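Local coordinates for protein methyltransferase (Pyrococcus horikoshii, PDB 1IXK) that probably uses S-adenosyl-L-methionine to methylate carbon 5 of cytidines in RNA, perhaps tRNA, as a member of the RsmB/NOP methyltransferase family, at residues A[109-114]-A[133-138]; A[144-149]-A[169-174]; A[231-236]-A[310-315]; A[267-272]-A[289-294]. One frame throughout, in Å; residues are numbered along the deposited sequence.

Interaction 1: residues A[109-114]-A[133-138]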
loop_
_atom_site.group_PDB
_atom_site.type_symbol
_atom_site.label_atom_id
_atom_site.label_comp_id
_atom_site.label_asym_id
_atom_site.label_seq_id
_atom_site.Cartn_x
_atom_site.Cartn_y
_atom_site.Cartn_z
ATOM N N TYR A 109 -5.008 3.003 0.826
ATOM C CA TYR A 109 -5.856 1.902 0.376
ATOM C C TYR A 109 -5.757 0.598 1.186
ATOM O O TYR A 109 -6.775 0.073 1.632
ATOM C CB TYR A 109 -5.574 1.608 -1.109
ATOM C CG TYR A 109 -6.700 0.910 -1.858
ATOM C CD1 TYR A 109 -7.742 0.283 -1.180
ATOM C CD2 TYR A 109 -6.700 0.855 -3.253
ATOM C CE1 TYR A 109 -8.757 -0.383 -1.868
ATOM C CE2 TYR A 109 -7.710 0.188 -3.951
ATOM C CZ TYR A 109 -8.731 -0.427 -3.249
ATOM O OH TYR A 109 -9.724 -1.098 -3.924
ATOM N N PRO A 110 -4.537 0.066 1.394
ATOM C CA PRO A 110 -4.376 -1.184 2.149
ATOM C C PRO A 110 -5.072 -1.265 3.506
ATOM O O PRO A 110 -5.831 -2.207 3.759
ATOM C CB PRO A 110 -2.854 -1.333 2.252
ATOM C CG PRO A 110 -2.387 -0.741 0.962
ATOM C CD PRO A 110 -3.235 0.526 0.876
ATOM N N PRO A 111 -4.837 -0.288 4.398
ATOM C CA PRO A 111 -5.499 -0.356 5.705
ATOM C C PRO A 111 -7.022 -0.352 5.595
ATOM O O PRO A 111 -7.708 -1.102 6.292
ATOM C CB PRO A 111 -4.998 0.899 6.426
ATOM C CG PRO A 111 -3.731 1.244 5.730
ATOM C CD PRO A 111 -3.992 0.913 4.296
ATOM N N VAL A 112 -7.546 0.511 4.732
ATOM C CA VAL A 112 -8.989 0.620 4.551
ATOM C C VAL A 112 -9.553 -0.681 3.977
ATOM O O VAL A 112 -10.592 -1.166 4.422
ATOM C CB VAL A 112 -9.340 1.806 3.621
ATOM C CG1 VAL A 112 -10.843 1.867 3.390
ATOM C CG2 VAL A 112 -8.855 3.115 4.248
ATOM N N ALA A 113 -8.863 -1.246 2.994
ATOM C CA ALA A 113 -9.307 -2.504 2.394
ATOM C C ALA A 113 -9.315 -3.628 3.435
ATOM O O ALA A 113 -10.221 -4.463 3.443
ATOM C CB ALA A 113 -8.396 -2.885 1.218
ATOM N N LEU A 114 -8.311 -3.654 4.311
ATOM C CA LEU A 114 -8.238 -4.695 5.338
ATOM C C LEU A 114 -9.417 -4.553 6.294
ATOM O O LEU A 114 -9.911 -5.539 6.844
ATOM C CB LEU A 114 -6.918 -4.607 6.111
ATOM C CG LEU A 114 -6.661 -5.760 7.089
ATOM C CD1 LEU A 114 -6.724 -7.097 6.348
ATOM C CD2 LEU A 114 -5.293 -5.584 7.742
ATOM N N THR A 133 0.223 1.660 9.804
ATOM C CA THR A 133 -0.022 1.076 11.112
ATOM C C THR A 133 -0.958 1.966 11.927
ATOM O O THR A 133 -1.874 1.470 12.582
ATOM C CB THR A 133 1.289 0.879 11.889
ATOM O OG1 THR A 133 2.252 0.237 11.042
ATOM C CG2 THR A 133 1.043 0.008 13.120
ATOM N N SER A 134 -0.733 3.278 11.882
ATOM C CA SER A 134 -1.584 4.207 12.622
ATOM C C SER A 134 -2.975 4.302 11.984
ATOM O O SER A 134 -3.962 4.601 12.661
ATOM C CB SER A 134 -0.921 5.595 12.710
ATOM O OG SER A 134 -0.554 6.096 11.438
ATOM N N TYR A 135 -3.067 4.030 10.687
ATOM C CA TYR A 135 -4.371 4.068 10.030
ATOM C C TYR A 135 -5.174 2.888 10.582
ATOM O O TYR A 135 -6.354 3.029 10.922
ATOM C CB TYR A 135 -4.222 3.955 8.503
ATOM C CG TYR A 135 -5.385 4.541 7.713
ATOM C CD1 TYR A 135 -5.218 4.928 6.383
ATOM C CD2 TYR A 135 -6.641 4.738 8.302
ATOM C CE1 TYR A 135 -6.263 5.505 5.656
ATOM C CE2 TYR A 135 -7.699 5.314 7.581
ATOM C CZ TYR A 135 -7.497 5.697 6.257
ATOM O OH TYR A 135 -8.520 6.278 5.532
ATOM N N LEU A 136 -4.529 1.726 10.686
ATOM C CA LEU A 136 -5.193 0.540 11.229
ATOM C C LEU A 136 -5.704 0.860 12.631
ATOM O O LEU A 136 -6.821 0.488 12.996
ATOM C CB LEU A 136 -4.226 -0.650 11.318
ATOM C CG LEU A 136 -3.623 -1.204 10.027
ATOM C CD1 LEU A 136 -2.563 -2.246 10.376
ATOM C CD2 LEU A 136 -4.715 -1.813 9.143
ATOM N N ALA A 137 -4.880 1.555 13.408
ATOM C CA ALA A 137 -5.244 1.920 14.769
ATOM C C ALA A 137 -6.507 2.774 14.866
ATOM O O ALA A 137 -7.357 2.519 15.719
ATOM C CB ALA A 137 -4.076 2.641 15.456
ATOM N N GLN A 138 -6.644 3.786 14.013
ATOM C CA GLN A 138 -7.833 4.625 14.100
ATOM C C GLN A 138 -9.064 3.885 13.581
ATOM O O GLN A 138 -10.174 4.093 14.069
ATOM C CB GLN A 138 -7.625 5.972 13.379
ATOM C CG GLN A 138 -7.491 5.939 11.867
ATOM C CD GLN A 138 -7.233 7.326 11.288
ATOM O OE1 GLN A 138 -6.162 7.907 11.486
ATOM N NE2 GLN A 138 -8.218 7.866 10.577
#
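The ring of Tyr135 is met at a slant at both ends, by Pro111 and by Val112. At its root, Pro111 crosses the side chain at about a right angle, its CB 3.8 Å from Tyr135 CB and its CG 4.0 Å from Tyr135 CD1. At the far end, Val112 CG2 sits 3.5 Å from Tyr135 CZ. With CG anti to the backbone N (chi1 -156°), the ring spans from Pro111 to Val112, and its hydroxyl goes on to hydrogen-bond Glu78. Beside it, Leu136 puts CD2 against Pro111 CB at 3.8 Å, and the same methyl meets Leu114 CD2 at 4.1 Å. A serine in place of Tyr135 would probably leave Val112 CG2 without its neighbour and Glu78 without this hydroxyl. The helix axes run roughly parallel, 32° apart and 9.0 Å at closest approach, and Leu114 and Leu136 both rest on Leu192 of strand 188-194. Helix 131-139 begins within the glycine-containing run Ala126 to Lys132, predicted to bind S-adenosyl-L-methionine, and Pro111 lies close to Lys132. No hydrogen bond joins the two segments, so shape and apolar burial hold them together, while the polar end of Tyr135 is satisfied elsewhere.

Interaction 2: residues A[144-149]-A[169-174]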
loop_
_atom_site.group_PDB
_atom_site.type_symbol
_atom_site.label_atom_id
_atom_site.label_comp_id
_atom_site.label_asym_id
_atom_site.label_seq_id
_atom_site.Cartn_x
_atom_site.Cartn_y
_atom_site.Cartn_z
ATOM N N GLY A 144 -8.631 -3.479 20.388
ATOM C CA GLY A 144 -7.964 -4.571 19.697
ATOM C C GLY A 144 -6.466 -4.417 19.868
ATOM O O GLY A 144 -6.024 -3.663 20.733
ATOM N N VAL A 145 -5.680 -5.121 19.054
ATOM C CA VAL A 145 -4.225 -5.032 19.147
ATOM C C VAL A 145 -3.576 -5.106 17.775
ATOM O O VAL A 145 -4.047 -5.824 16.890
ATOM C CB VAL A 145 -3.632 -6.182 19.998
ATOM C CG1 VAL A 145 -2.126 -5.985 20.161
ATOM C CG2 VAL A 145 -4.312 -6.237 21.351
ATOM N N ILE A 146 -2.495 -4.355 17.599
ATOM C CA ILE A 146 -1.764 -4.369 16.340
ATOM C C ILE A 146 -0.306 -4.667 16.624
ATOM O O ILE A 146 0.344 -3.929 17.358
ATOM C CB ILE A 146 -1.800 -3.011 15.622
ATOM C CG1 ILE A 146 -3.237 -2.655 15.229
ATOM C CG2 ILE A 146 -0.888 -3.063 14.393
ATOM C CD1 ILE A 146 -3.404 -1.194 14.844
ATOM N N TYR A 147 0.200 -5.756 16.056
ATOM C CA TYR A 147 1.605 -6.111 16.223
ATOM C C TYR A 147 2.351 -5.623 14.982
ATOM O O TYR A 147 1.889 -5.831 13.859
ATOM C CB TYR A 147 1.777 -7.632 16.345
ATOM C CG TYR A 147 1.287 -8.217 17.651
ATOM C CD1 TYR A 147 -0.050 -8.569 17.830
ATOM C CD2 TYR A 147 2.166 -8.412 18.716
ATOM C CE1 TYR A 147 -0.501 -9.103 19.038
ATOM C CE2 TYR A 147 1.729 -8.946 19.929
ATOM C CZ TYR A 147 0.394 -9.291 20.083
ATOM O OH TYR A 147 -0.031 -9.839 21.272
ATOM N N ALA A 148 3.492 -4.969 15.183
ATOM C CA ALA A 148 4.298 -4.471 14.068
ATOM C C ALA A 148 5.765 -4.793 14.346
ATOM O O ALA A 148 6.169 -4.916 15.504
ATOM C CB ALA A 148 4.107 -2.968 13.898
ATOM N N PHE A 149 6.549 -4.926 13.278
ATOM C CA PHE A 149 7.964 -5.279 13.384
ATOM C C PHE A 149 8.868 -4.355 12.571
ATOM O O PHE A 149 8.552 -4.007 11.432
ATOM C CB PHE A 149 8.185 -6.716 12.884
ATOM C CG PHE A 149 7.265 -7.737 13.501
ATOM C CD1 PHE A 149 5.908 -7.759 13.184
ATOM C CD2 PHE A 149 7.761 -8.690 14.384
ATOM C CE1 PHE A 149 5.061 -8.718 13.738
ATOM C CE2 PHE A 149 6.921 -9.655 14.944
ATOM C CZ PHE A 149 5.567 -9.668 14.620
ATOM N N LEU A 169 -2.979 3.989 20.958
ATOM C CA LEU A 169 -2.717 3.223 22.174
ATOM C C LEU A 169 -2.711 1.704 22.034
ATOM O O LEU A 169 -2.392 1.000 22.995
ATOM C CB LEU A 169 -3.766 3.590 23.233
ATOM C CG LEU A 169 -3.947 5.078 23.557
ATOM C CD1 LEU A 169 -5.171 5.277 24.441
ATOM C CD2 LEU A 169 -2.694 5.593 24.240
ATOM N N ASN A 170 -3.049 1.194 20.854
ATOM C CA ASN A 170 -3.144 -0.253 20.675
ATOM C C ASN A 170 -2.086 -0.937 19.817
ATOM O O ASN A 170 -2.299 -2.065 19.361
ATOM C CB ASN A 170 -4.528 -0.584 20.113
ATOM C CG ASN A 170 -4.738 -0.007 18.733
ATOM O OD1 ASN A 170 -3.950 0.822 18.271
ATOM N ND2 ASN A 170 -5.807 -0.431 18.066
ATOM N N VAL A 171 -0.947 -0.284 19.604
ATOM C CA VAL A 171 0.110 -0.880 18.788
ATOM C C VAL A 171 1.253 -1.394 19.650
ATOM O O VAL A 171 1.628 -0.765 20.642
ATOM C CB VAL A 171 0.689 0.137 17.770
ATOM C CG1 VAL A 171 1.810 -0.513 16.947
ATOM C CG2 VAL A 171 -0.409 0.640 16.845
ATOM N N ILE A 172 1.786 -2.554 19.280
ATOM C CA ILE A 172 2.920 -3.150 19.977
ATOM C C ILE A 172 4.027 -3.256 18.931
ATOM O O ILE A 172 3.833 -3.873 17.881
ATOM C CB ILE A 172 2.594 -4.562 20.516
ATOM C CG1 ILE A 172 1.474 -4.481 21.560
ATOM C CG2 ILE A 172 3.845 -5.177 21.146
ATOM C CD1 ILE A 172 1.104 -5.819 22.177
ATOM N N LEU A 173 5.174 -2.644 19.208
ATOM C CA LEU A 173 6.291 -2.656 18.272
ATOM C C LEU A 173 7.410 -3.580 18.707
ATOM O O LEU A 173 7.923 -3.458 19.815
ATOM C CB LEU A 173 6.861 -1.244 18.110
ATOM C CG LEU A 173 5.953 -0.159 17.536
ATOM C CD1 LEU A 173 6.643 1.201 17.672
ATOM C CD2 LEU A 173 5.637 -0.467 16.090
ATOM N N PHE A 174 7.796 -4.498 17.827
ATOM C CA PHE A 174 8.878 -5.428 18.129
ATOM C C PHE A 174 10.104 -5.125 17.281
ATOM O O PHE A 174 9.988 -4.790 16.102
ATOM C CB PHE A 174 8.440 -6.870 17.867
ATOM C CG PHE A 174 7.358 -7.355 18.781
ATOM C CD1 PHE A 174 7.344 -6.987 20.124
ATOM C CD2 PHE A 174 6.374 -8.219 18.311
ATOM C CE1 PHE A 174 6.369 -7.472 20.986
ATOM C CE2 PHE A 174 5.392 -8.709 19.167
ATOM C CZ PHE A 174 5.390 -8.334 20.507
#
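Gly144 brings its O to 3.5 Å from Asn170 CB, while the amide of Asn170 turns to the backbone O of Asp143. Val145 then lays CG1 against Ile172 CD1. Ile146 is held through both its backbone polar atoms: its N donates to Asn170 O at 2.9 Å and its O accepts from Ile172 N at 2.8 Å. Its CD1 reaches Val171 CG2 on the face that helix 131-139 packs against. The pairing is parallel because helix 153-166 carries the chain from one strand back to the start of the next, a beta-alpha-beta crossover of the Rossmann-like methyltransferase fold. Tyr147 holds CG anti to its carbonyl carbon (chi1 -72°), which stands the ring alongside Ile172, and its CE2 lies 3.9 Å from Ile172 CD1. Phe174 meets this ring rim to rim, CE2 only 3.3 Å from Tyr147 CD2, with the planes at 40°. Ala148 repeats the backbone grip, taking Phe174 N on its O at 2.9 Å, and its CB touches Leu173 CD2 at 3.7 Å. Phe149 and Phe174 make an offset edge-to-face pair, the edge of Phe174 toward the face of Phe149, with the planes 65° apart and Phe174 CD2 3.7 Å from Phe149 CE2.

Interaction 3: residues A[231-236]-A[310-315]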
loop_
_atom_site.group_PDB
_atom_site.type_symbol
_atom_site.label_atom_id
_atom_site.label_comp_id
_atom_site.label_asym_id
_atom_site.label_seq_id
_atom_site.Cartn_x
_atom_site.Cartn_y
_atom_site.Cartn_z
ATOM N N LYS A 231 4.252 -16.803 5.501
ATOM C CA LYS A 231 4.304 -16.661 6.957
ATOM C C LYS A 231 3.031 -15.986 7.479
ATOM O O LYS A 231 2.520 -16.339 8.542
ATOM C CB LYS A 231 5.525 -15.836 7.387
ATOM C CG LYS A 231 6.878 -16.488 7.100
ATOM C CD LYS A 231 6.985 -17.886 7.714
ATOM C CE LYS A 231 6.767 -17.858 9.219
ATOM N NZ LYS A 231 6.832 -19.219 9.829
ATOM N N GLY A 232 2.531 -15.009 6.728
ATOM C CA GLY A 232 1.324 -14.307 7.133
ATOM C C GLY A 232 0.103 -15.215 7.132
ATOM O O GLY A 232 -0.670 -15.247 8.095
ATOM N N LEU A 233 -0.073 -15.967 6.052
ATOM C CA LEU A 233 -1.208 -16.873 5.958
ATOM C C LEU A 233 -1.130 -17.948 7.043
ATOM O O LEU A 233 -2.155 -18.398 7.563
ATOM C CB LEU A 233 -1.257 -17.510 4.567
ATOM C CG LEU A 233 -1.604 -16.537 3.435
ATOM C CD1 LEU A 233 -1.512 -17.244 2.087
ATOM C CD2 LEU A 233 -3.001 -15.976 3.649
ATOM N N GLU A 234 0.096 -18.331 7.391
ATOM C CA GLU A 234 0.353 -19.345 8.413
ATOM C C GLU A 234 -0.209 -18.981 9.793
ATOM O O GLU A 234 -0.776 -19.828 10.489
ATOM C CB GLU A 234 1.864 -19.571 8.524
ATOM C CG GLU A 234 2.289 -20.564 9.593
ATOM C CD GLU A 234 3.774 -20.461 9.915
ATOM O OE1 GLU A 234 4.589 -20.454 8.968
ATOM O OE2 GLU A 234 4.124 -20.387 11.113
ATOM N N VAL A 235 -0.046 -17.723 10.191
ATOM C CA VAL A 235 -0.523 -17.266 11.489
ATOM C C VAL A 235 -1.937 -16.685 11.431
ATOM O O VAL A 235 -2.479 -16.238 12.440
ATOM C CB VAL A 235 0.430 -16.203 12.084
ATOM C CG1 VAL A 235 1.825 -16.798 12.264
ATOM C CG2 VAL A 235 0.493 -14.983 11.171
ATOM N N LEU A 236 -2.533 -16.700 10.248
ATOM C CA LEU A 236 -3.876 -16.170 10.072
ATOM C C LEU A 236 -4.925 -17.203 10.483
ATOM O O LEU A 236 -4.801 -18.383 10.169
ATOM C CB LEU A 236 -4.083 -15.783 8.605
ATOM C CG LEU A 236 -5.367 -15.042 8.249
ATOM C CD1 LEU A 236 -5.391 -13.701 8.973
ATOM C CD2 LEU A 236 -5.436 -14.835 6.741
ATOM N N ALA A 310 -4.468 -6.845 -3.301
ATOM C CA ALA A 310 -5.340 -8.014 -3.331
ATOM C C ALA A 310 -5.843 -8.307 -1.928
ATOM O O ALA A 310 -5.098 -8.182 -0.953
ATOM C CB ALA A 310 -4.593 -9.222 -3.876
ATOM N N LYS A 311 -7.111 -8.699 -1.824
ATOM C CA LYS A 311 -7.702 -9.013 -0.529
ATOM C C LYS A 311 -7.933 -10.518 -0.472
ATOM O O LYS A 311 -8.736 -11.072 -1.228
ATOM C CB LYS A 311 -9.018 -8.255 -0.356
ATOM C CG LYS A 311 -9.647 -8.421 1.010
ATOM C CD LYS A 311 -10.724 -7.366 1.218
ATOM C CE LYS A 311 -11.392 -7.520 2.565
ATOM N NZ LYS A 311 -12.176 -6.296 2.914
ATOM N N ILE A 312 -7.231 -11.167 0.444
ATOM C CA ILE A 312 -7.289 -12.618 0.584
ATOM C C ILE A 312 -8.012 -13.118 1.833
ATOM O O ILE A 312 -7.766 -12.632 2.934
ATOM C CB ILE A 312 -5.845 -13.182 0.603
ATOM C CG1 ILE A 312 -5.103 -12.733 -0.658
ATOM C CG2 ILE A 312 -5.866 -14.691 0.728
ATOM C CD1 ILE A 312 -3.612 -13.078 -0.660
ATOM N N ARG A 313 -8.909 -14.086 1.655
ATOM C CA ARG A 313 -9.617 -14.686 2.785
ATOM C C ARG A 313 -9.129 -16.131 2.931
ATOM O O ARG A 313 -9.068 -16.870 1.950
ATOM C CB ARG A 313 -11.137 -14.677 2.559
ATOM C CG ARG A 313 -11.901 -15.303 3.722
ATOM C CD ARG A 313 -13.420 -15.241 3.558
ATOM N NE ARG A 313 -14.067 -15.968 4.648
ATOM C CZ ARG A 313 -14.395 -17.258 4.610
ATOM N NH1 ARG A 313 -14.159 -17.982 3.527
ATOM N NH2 ARG A 313 -14.923 -17.835 5.678
ATOM N N LYS A 314 -8.773 -16.528 4.150
ATOM C CA LYS A 314 -8.294 -17.884 4.399
ATOM C C LYS A 314 -9.496 -18.789 4.615
ATOM O O LYS A 314 -10.382 -18.479 5.404
ATOM C CB LYS A 314 -7.381 -17.910 5.628
ATOM C CG LYS A 314 -6.746 -19.261 5.940
ATOM C CD LYS A 314 -5.694 -19.108 7.049
ATOM C CE LYS A 314 -5.056 -20.438 7.433
ATOM N NZ LYS A 314 -4.008 -20.258 8.495
ATOM N N LEU A 315 -9.516 -19.906 3.896
ATOM C CA LEU A 315 -10.618 -20.867 3.960
ATOM C C LEU A 315 -10.551 -21.810 5.157
ATOM O O LEU A 315 -11.570 -21.914 5.869
ATOM C CB LEU A 315 -10.653 -21.685 2.665
ATOM C CG LEU A 315 -11.202 -21.002 1.407
ATOM C CD1 LEU A 315 -10.764 -19.547 1.337
ATOM C CD2 LEU A 315 -10.732 -21.774 0.192
ATOM O OXT LEU A 315 -9.494 -22.442 5.357
#
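Lys314 ends between two backbone carbonyls, its NZ donating to Leu236 O at 2.6 Å and to Leu233 O at 2.8 Å. It approaches each carbonyl a little out of plane, tilted by about 15°. The chain gets there by being stretched throughout: CG is anti to the backbone N (chi1 -176°) and the rest is extended, which lays the methylenes along Leu236. That leucine slides past in the opposite direction, CD2 3.8 Å from Lys314 CB and CB 4.0 Å from Lys314 CD. Two residues earlier in the strand, Ile312 CG2 is loosely met by Leu233 CD2 at 4.3 Å. An alanine in place of Lys314 would probably leave the carbonyls of Leu233 and Leu236 without this shared donor and uncover the flank of Leu236. Behind this first shell, Leu233 is backed by Phe265 and by Leu242 of strand 240-246, and Leu236 rests on Ile191 of strand 188-194. On the helix itself Lys231 NZ is bridged to Glu234 OE1 at 2.7 Å. The two carbonyls lie near the C-terminal end of helix 215-235, where the helix dipole would probably favour a positive charge. In this protein Lys314 thus ties strand 307-314 to the end of that helix and the residue after it. An antiparallel last strand, here 307-314 beside 240-246, is a hallmark of the class I methyltransferase fold.

Interaction 4: residues A[267-272]-A[289-294]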
loop_
_atom_site.group_PDB
_atom_site.type_symbol
_atom_site.label_atom_id
_atom_site.label_comp_id
_atom_site.label_asym_id
_atom_site.label_seq_id
_atom_site.Cartn_x
_atom_site.Cartn_y
_atom_site.Cartn_z
ATOM N N VAL A 267 -6.993 -20.500 0.177
ATOM C CA VAL A 267 -7.463 -19.121 0.218
ATOM C C VAL A 267 -8.297 -18.767 -1.009
ATOM O O VAL A 267 -8.301 -19.491 -2.004
ATOM C CB VAL A 267 -6.279 -18.128 0.274
ATOM C CG1 VAL A 267 -5.412 -18.413 1.498
ATOM C CG2 VAL A 267 -5.453 -18.229 -1.010
ATOM N N GLU A 268 -8.991 -17.637 -0.925
ATOM C CA GLU A 268 -9.817 -17.149 -2.018
ATOM C C GLU A 268 -9.690 -15.626 -2.011
ATOM O O GLU A 268 -9.409 -15.029 -0.974
ATOM C CB GLU A 268 -11.282 -17.540 -1.805
ATOM C CG GLU A 268 -11.940 -16.838 -0.625
ATOM C CD GLU A 268 -13.310 -17.404 -0.290
ATOM O OE1 GLU A 268 -13.798 -18.278 -1.036
ATOM O OE2 GLU A 268 -13.900 -16.976 0.721
ATOM N N LEU A 269 -9.887 -14.999 -3.162
ATOM C CA LEU A 269 -9.797 -13.548 -3.226
ATOM C C LEU A 269 -11.172 -12.921 -3.038
ATOM O O LEU A 269 -12.182 -13.493 -3.452
ATOM C CB LEU A 269 -9.216 -13.106 -4.571
ATOM C CG LEU A 269 -7.788 -13.548 -4.907
ATOM C CD1 LEU A 269 -7.374 -12.922 -6.225
ATOM C CD2 LEU A 269 -6.826 -13.138 -3.800
ATOM N N LEU A 270 -11.208 -11.758 -2.394
ATOM C CA LEU A 270 -12.459 -11.043 -2.178
ATOM C C LEU A 270 -12.439 -9.796 -3.061
ATOM O O LEU A 270 -11.375 -9.236 -3.337
ATOM C CB LEU A 270 -12.615 -10.649 -0.705
ATOM C CG LEU A 270 -12.610 -11.806 0.302
ATOM C CD1 LEU A 270 -12.750 -11.255 1.712
ATOM C CD2 LEU A 270 -13.746 -12.776 -0.006
ATOM N N PRO A 271 -13.619 -9.349 -3.520
ATOM C CA PRO A 271 -13.743 -8.169 -4.381
ATOM C C PRO A 271 -13.271 -6.864 -3.749
ATOM O O PRO A 271 -13.513 -6.616 -2.570
ATOM C CB PRO A 271 -15.241 -8.121 -4.694
ATOM C CG PRO A 271 -15.671 -9.542 -4.572
ATOM C CD PRO A 271 -14.926 -10.009 -3.351
ATOM N N LEU A 272 -12.587 -6.051 -4.547
ATOM C CA LEU A 272 -12.109 -4.736 -4.127
ATOM C C LEU A 272 -12.703 -3.759 -5.134
ATOM O O LEU A 272 -12.761 -4.051 -6.327
ATOM C CB LEU A 272 -10.582 -4.670 -4.146
ATOM C CG LEU A 272 -9.913 -5.421 -2.993
ATOM C CD1 LEU A 272 -8.404 -5.433 -3.196
ATOM C CD2 LEU A 272 -10.270 -4.763 -1.670
ATOM N N GLU A 289 -9.178 -16.335 -13.457
ATOM C CA GLU A 289 -10.083 -15.203 -13.620
ATOM C C GLU A 289 -10.290 -14.552 -12.253
ATOM O O GLU A 289 -10.554 -13.357 -12.158
ATOM C CB GLU A 289 -11.425 -15.683 -14.188
ATOM C CG GLU A 289 -12.517 -14.615 -14.290
ATOM C CD GLU A 289 -12.282 -13.589 -15.392
ATOM O OE1 GLU A 289 -11.311 -13.728 -16.163
ATOM O OE2 GLU A 289 -13.086 -12.637 -15.493
ATOM N N GLU A 290 -10.161 -15.349 -11.198
ATOM C CA GLU A 290 -10.328 -14.863 -9.830
ATOM C C GLU A 290 -9.385 -13.693 -9.515
ATOM O O GLU A 290 -9.687 -12.846 -8.669
ATOM C CB GLU A 290 -10.109 -16.027 -8.847
ATOM C CG GLU A 290 -9.929 -15.639 -7.387
ATOM C CD GLU A 290 -10.089 -16.827 -6.435
ATOM O OE1 GLU A 290 -9.616 -17.939 -6.768
ATOM O OE2 GLU A 290 -10.685 -16.646 -5.350
ATOM N N ILE A 291 -8.259 -13.639 -10.214
ATOM C CA ILE A 291 -7.278 -12.571 -10.023
ATOM C C ILE A 291 -7.872 -11.197 -10.342
ATOM O O ILE A 291 -7.362 -10.177 -9.882
ATOM C CB ILE A 291 -6.026 -12.809 -10.903
ATOM C CG1 ILE A 291 -5.320 -14.091 -10.460
ATOM C CG2 ILE A 291 -5.057 -11.634 -10.791
ATOM C CD1 ILE A 291 -4.777 -14.030 -9.057
ATOM N N LYS A 292 -8.949 -11.156 -11.125
ATOM C CA LYS A 292 -9.562 -9.868 -11.440
ATOM C C LYS A 292 -10.162 -9.196 -10.203
ATOM O O LYS A 292 -10.582 -8.038 -10.262
ATOM C CB LYS A 292 -10.621 -10.010 -12.539
ATOM C CG LYS A 292 -10.005 -10.315 -13.891
ATOM C CD LYS A 292 -10.897 -9.923 -15.048
ATOM C CE LYS A 292 -10.197 -10.190 -16.375
ATOM N NZ LYS A 292 -11.021 -9.742 -17.530
ATOM N N ASN A 293 -10.200 -9.922 -9.087
ATOM C CA ASN A 293 -10.693 -9.365 -7.826
ATOM C C ASN A 293 -9.610 -8.427 -7.290
ATOM O O ASN A 293 -9.888 -7.500 -6.521
ATOM C CB ASN A 293 -10.966 -10.474 -6.803
ATOM C CG ASN A 293 -12.331 -11.120 -6.988
ATOM O OD1 ASN A 293 -13.359 -10.485 -6.773
ATOM N ND2 ASN A 293 -12.343 -12.386 -7.387
ATOM N N ALA A 294 -8.368 -8.684 -7.702
ATOM C CA ALA A 294 -7.226 -7.858 -7.307
ATOM C C ALA A 294 -7.276 -6.580 -8.143
ATOM O O ALA A 294 -7.863 -6.573 -9.225
ATOM C CB ALA A 294 -5.923 -8.608 -7.563
HETATM O O HOH W 1 -8.865 -8.869 -4.063
HETATM O O HOH W 2 -12.635 -6.436 -7.802
#
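Pro271 and Asn293 bring the two backbones nearest, their CA atoms 4.8 Å apart, where strand 267-270 and the residues after it pass the 3-10 segment 289-293. Glu290, extended with CG anti to its backbone N (chi1 166°), reaches across to the strand and takes Leu269 N on OE2 at 2.9 Å. The bond is nearly straight at the hydrogen (171°), although the N-H arrives from above the carboxylate plane, 46° out of it. Leu269 fits its side chain over the same turn, CD1 3.4 Å from Glu290 O and also against Ile291. Asn293 folds back so that ND2 donates to Glu290 O at 3.0 Å, on a lone pair in the carbonyl plane; Asn293 N uses the same oxygen. This helps fix the amide, whose OD1 lies 3.3 Å from Pro271 CG. Two waters extend the seam: one donates to Leu270 O at 2.6 Å and weakly to Asn293 O, the other to Leu272 O at 2.8 Å and also to Asn293 O. Glu268 and Leu270 bond through their backbones to strand 307-314, so the Glu290 carboxylate serves the N-H between them, and one acidic side chain stands in for a strand partner.

All four contacts belong to the methyltransferase fold. Interactions 1 and 2 come first along the chain, with centres 13 Å apart, and touch where Ile146 CD1 packs on Leu136 and Ala137. Interactions 3 and 4, also 13 Å apart, lie toward the other end of the sheet, where strands 307-314 and 267-270 are neighbours joined by backbone hydrogen bonds and by the Arg313–Glu268 salt bridge; the segments of interaction 4 fall in the chain between those of interaction 3. Helix 105-114 links the two halves: Ala113 O meets Lys311 NZ, and Tyr109 packs on Leu272. Interactions 1 and 2 probably help shape the predicted cofactor site, whereas 3 and 4 are structural packing away from it.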